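Local structure of lectin CEL-IV, C-type (Cucumaria echinata, 3ALU) at residues A29-L38 with Y145-H153. The protein binds galactose-containing carbohydrates such as raffinose at a calcium site, as a tetrameric C-type lectin. Sequence-based numbering, arbitrary orientation.
Sequences AENACRQFGL and YICQLPCVH
Glu30 OE1, on the helix that the Cys33–Cys147 disulfide ties to strand 145-148, is gripped by two groups: Arg34 NE, one helical turn on, lies 2.9 Å from Glu30 OE1 on the anti side of the carboxylate, and His50 ND1 bonds to it as well. Thr99 and the backbone of Leu51 hold the other oxygen, which satisfies a buried carboxylate on a side chain that sets out away from strand 145-148. The facing side is apolar. Cys33 SG and Cys147 SG are 2.1 Å apart in a left-handed disulfide, its chi3 of -81° near the preferred 90° in magnitude. Small Ala29 lets the Tyr145 ring come close: Ala29 CB lies over one face of that ring in a CH-pi contact, 28° off the ring normal and 3.7 Å from Tyr145 CG. Tyr145 CG stands between its own backbone N and carbonyl carbon (chi1 57°), which swings the ring along the helix until Tyr145 OH passes 3.5 Å from Ala32 CB and bonds to Asn22. Cys33 SG meets the edge of that ring, 3.9 Å from Tyr145 CD2. Beyond the turn 33-36, Leu149 CD2 packs 3.6 Å from Phe36 CB, and Pro150 CG, on a rigid ring, 3.6 Å from Leu38 CB. Strand 36-40 extends into a sheet shared with a second subunit, whose Cys41 is disulfide-bonded to Cys151. Apolar packing thus backs the conserved long-range disulfide of the C-type lectin domain, from first helix to last core strand.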
loop_
_atom_site.group_PDB
_atom_site.type_symbol
_atom_site.label_atom_id
_atom_site.label_comp_id
_atom_site.label_asym_id
_atom_site.label_seq_id
_atom_site.Cartn_x
_atom_site.Cartn_y
_atom_site.Cartn_z
ATOM N N ALA A 29 -11.169 -26.988 3.451
ATOM C CA ALA A 29 -10.930 -25.709 2.758
ATOM C C ALA A 29 -10.797 -24.601 3.759
ATOM O O ALA A 29 -9.833 -23.821 3.717
ATOM C CB ALA A 29 -12.045 -25.396 1.680
ATOM N N GLU A 30 -11.726 -24.515 4.713
ATOM C CA GLU A 30 -11.595 -23.521 5.778
ATOM C C GLU A 30 -10.234 -23.674 6.521
ATOM O O GLU A 30 -9.521 -22.696 6.745
ATOM C CB GLU A 30 -12.790 -23.608 6.731
ATOM C CG GLU A 30 -12.672 -22.731 7.980
ATOM C CD GLU A 30 -12.688 -21.212 7.747
ATOM O OE1 GLU A 30 -12.329 -20.528 8.713
ATOM O OE2 GLU A 30 -13.083 -20.701 6.655
ATOM N N ASN A 31 -9.870 -24.900 6.866
ATOM C CA ASN A 31 -8.606 -25.097 7.577
ATOM C C ASN A 31 -7.403 -24.706 6.727
ATOM O O ASN A 31 -6.415 -24.183 7.252
ATOM C CB ASN A 31 -8.476 -26.561 8.018
ATOM C CG ASN A 31 -7.347 -26.765 9.019
ATOM O OD1 ASN A 31 -6.337 -27.405 8.712
ATOM N ND2 ASN A 31 -7.491 -26.164 10.196
ATOM N N ALA A 32 -7.499 -24.908 5.416
ATOM C CA ALA A 32 -6.432 -24.511 4.480
ATOM C C ALA A 32 -6.262 -22.984 4.563
ATOM O O ALA A 32 -5.134 -22.460 4.663
ATOM C CB ALA A 32 -6.761 -24.964 3.062
ATOM N N CYS A 33 -7.383 -22.257 4.550
ATOM C CA CYS A 33 -7.302 -20.801 4.652
ATOM C C CYS A 33 -6.751 -20.334 6.002
ATOM O O CYS A 33 -6.137 -19.266 6.077
ATOM C CB CYS A 33 -8.695 -20.183 4.394
ATOM S SG CYS A 33 -9.402 -20.498 2.762
ATOM N N ARG A 34 -6.998 -21.100 7.074
ATOM C CA ARG A 34 -6.515 -20.755 8.407
ATOM C C ARG A 34 -5.010 -20.912 8.561
ATOM O O ARG A 34 -4.474 -20.518 9.605
ATOM C CB ARG A 34 -7.229 -21.602 9.456
ATOM C CG ARG A 34 -8.686 -21.203 9.656
ATOM C CD ARG A 34 -9.321 -22.094 10.702
ATOM N NE ARG A 34 -10.741 -21.758 10.810
ATOM C CZ ARG A 34 -11.561 -22.278 11.708
ATOM N NH1 ARG A 34 -11.090 -23.165 12.585
ATOM N NH2 ARG A 34 -12.847 -21.911 11.727
ATOM N N GLN A 35 -4.359 -21.493 7.555
ATOM C CA GLN A 35 -2.878 -21.648 7.575
ATOM C C GLN A 35 -2.192 -20.325 7.310
ATOM O O GLN A 35 -1.009 -20.143 7.631
ATOM C CB GLN A 35 -2.393 -22.710 6.581
ATOM C CG GLN A 35 -3.015 -24.089 6.781
ATOM C CD GLN A 35 -2.928 -24.538 8.226
ATOM O OE1 GLN A 35 -1.830 -24.694 8.759
ATOM N NE2 GLN A 35 -4.086 -24.713 8.885
ATOM N N PHE A 36 -2.913 -19.402 6.680
ATOM C CA PHE A 36 -2.442 -18.045 6.527
ATOM C C PHE A 36 -2.797 -17.261 7.774
ATOM O O PHE A 36 -3.886 -17.415 8.342
ATOM C CB PHE A 36 -3.027 -17.404 5.246
ATOM C CG PHE A 36 -2.783 -18.252 4.014
ATOM C CD1 PHE A 36 -1.528 -18.291 3.409
ATOM C CD2 PHE A 36 -3.810 -19.039 3.480
ATOM C CE1 PHE A 36 -1.288 -19.089 2.305
ATOM C CE2 PHE A 36 -3.583 -19.864 2.384
ATOM C CZ PHE A 36 -2.314 -19.877 1.769
ATOM N N GLY A 37 -1.833 -16.486 8.265
ATOM C CA GLY A 37 -2.039 -15.783 9.525
ATOM C C GLY A 37 -1.687 -14.310 9.480
ATOM O O GLY A 37 -1.119 -13.794 8.497
ATOM N N LEU A 38 -2.045 -13.637 10.567
ATOM C CA LEU A 38 -1.609 -12.276 10.840
ATOM C C LEU A 38 -0.956 -12.318 12.205
ATOM O O LEU A 38 -1.553 -12.774 13.196
ATOM C CB LEU A 38 -2.812 -11.350 10.835
ATOM C CG LEU A 38 -2.787 -9.852 10.541
ATOM C CD1 LEU A 38 -3.274 -9.003 11.699
ATOM C CD2 LEU A 38 -1.575 -9.299 9.851
ATOM N N TYR A 145 -11.679 -23.306 -3.865
ATOM C CA TYR A 145 -12.120 -22.450 -2.765
ATOM C C TYR A 145 -11.358 -21.145 -2.832
ATOM O O TYR A 145 -10.240 -21.088 -3.341
ATOM C CB TYR A 145 -11.925 -23.161 -1.382
ATOM C CG TYR A 145 -10.478 -23.607 -1.111
ATOM C CD1 TYR A 145 -10.023 -24.817 -1.624
ATOM C CD2 TYR A 145 -9.618 -22.831 -0.337
ATOM C CE1 TYR A 145 -8.691 -25.233 -1.401
ATOM C CE2 TYR A 145 -8.291 -23.244 -0.092
ATOM C CZ TYR A 145 -7.858 -24.450 -0.654
ATOM O OH TYR A 145 -6.544 -24.881 -0.468
ATOM N N ILE A 146 -11.976 -20.077 -2.340
ATOM C CA ILE A 146 -11.312 -18.784 -2.206
ATOM C C ILE A 146 -11.057 -18.462 -0.754
ATOM O O ILE A 146 -11.963 -18.471 0.088
ATOM C CB ILE A 146 -12.138 -17.624 -2.828
ATOM C CG1 ILE A 146 -12.367 -17.847 -4.317
ATOM C CG2 ILE A 146 -11.494 -16.286 -2.599
ATOM C CD1 ILE A 146 -13.623 -17.129 -4.818
ATOM N N CYS A 147 -9.788 -18.190 -0.449
ATOM C CA CYS A 147 -9.389 -17.671 0.874
ATOM C C CYS A 147 -9.312 -16.139 0.886
ATOM O O CYS A 147 -8.999 -15.489 -0.166
ATOM C CB CYS A 147 -8.002 -18.221 1.287
ATOM S SG CYS A 147 -7.903 -20.018 1.432
ATOM N N GLN A 148 -9.515 -15.572 2.074
ATOM C CA GLN A 148 -9.210 -14.163 2.335
ATOM C C GLN A 148 -8.167 -14.125 3.455
ATOM O O GLN A 148 -8.231 -14.907 4.397
ATOM C CB GLN A 148 -10.479 -13.362 2.737
ATOM C CG GLN A 148 -11.010 -13.771 4.069
ATOM C CD GLN A 148 -12.286 -13.051 4.417
ATOM O OE1 GLN A 148 -13.085 -12.761 3.537
ATOM N NE2 GLN A 148 -12.494 -12.796 5.714
ATOM N N LEU A 149 -7.193 -13.226 3.345
ATOM C CA LEU A 149 -6.283 -13.010 4.467
ATOM C C LEU A 149 -7.045 -12.282 5.560
ATOM O O LEU A 149 -8.078 -11.687 5.291
ATOM C CB LEU A 149 -5.063 -12.197 3.987
ATOM C CG LEU A 149 -4.170 -12.998 3.025
ATOM C CD1 LEU A 149 -3.043 -12.109 2.501
ATOM C CD2 LEU A 149 -3.543 -14.223 3.713
ATOM N N PRO A 150 -6.541 -12.308 6.817
ATOM C CA PRO A 150 -7.195 -11.625 7.893
ATOM C C PRO A 150 -7.488 -10.174 7.507
ATOM O O PRO A 150 -6.594 -9.473 7.009
ATOM C CB PRO A 150 -6.165 -11.708 9.055
ATOM C CG PRO A 150 -5.339 -12.869 8.745
ATOM C CD PRO A 150 -5.333 -13.034 7.256
ATOM N N CYS A 151 -8.739 -9.764 7.675
ATOM C CA CYS A 151 -9.204 -8.428 7.318
ATOM C C CYS A 151 -9.083 -7.558 8.572
ATOM O O CYS A 151 -9.699 -7.852 9.601
ATOM C CB CYS A 151 -10.671 -8.490 6.863
ATOM S SG CYS A 151 -11.369 -6.932 6.212
ATOM N N VAL A 152 -8.257 -6.519 8.493
ATOM C CA VAL A 152 -8.022 -5.673 9.667
ATOM C C VAL A 152 -7.919 -4.229 9.259
ATOM O O VAL A 152 -7.595 -3.920 8.121
ATOM C CB VAL A 152 -6.730 -6.061 10.406
ATOM C CG1 VAL A 152 -6.857 -7.483 10.956
ATOM C CG2 VAL A 152 -5.504 -5.954 9.479
ATOM N N HIS A 153 -8.224 -3.342 10.191
ATOM C CA HIS A 153 -8.086 -1.921 9.957
ATOM C C HIS A 153 -7.616 -1.235 11.245
ATOM O O HIS A 153 -7.812 -1.743 12.362
ATOM C CB HIS A 153 -9.411 -1.315 9.455
ATOM C CG HIS A 153 -10.514 -1.363 10.461
ATOM N ND1 HIS A 153 -11.147 -2.534 10.818
ATOM C CD2 HIS A 153 -11.103 -0.384 11.188
ATOM C CE1 HIS A 153 -12.075 -2.276 11.723
ATOM N NE2 HIS A 153 -12.066 -0.979 11.966
#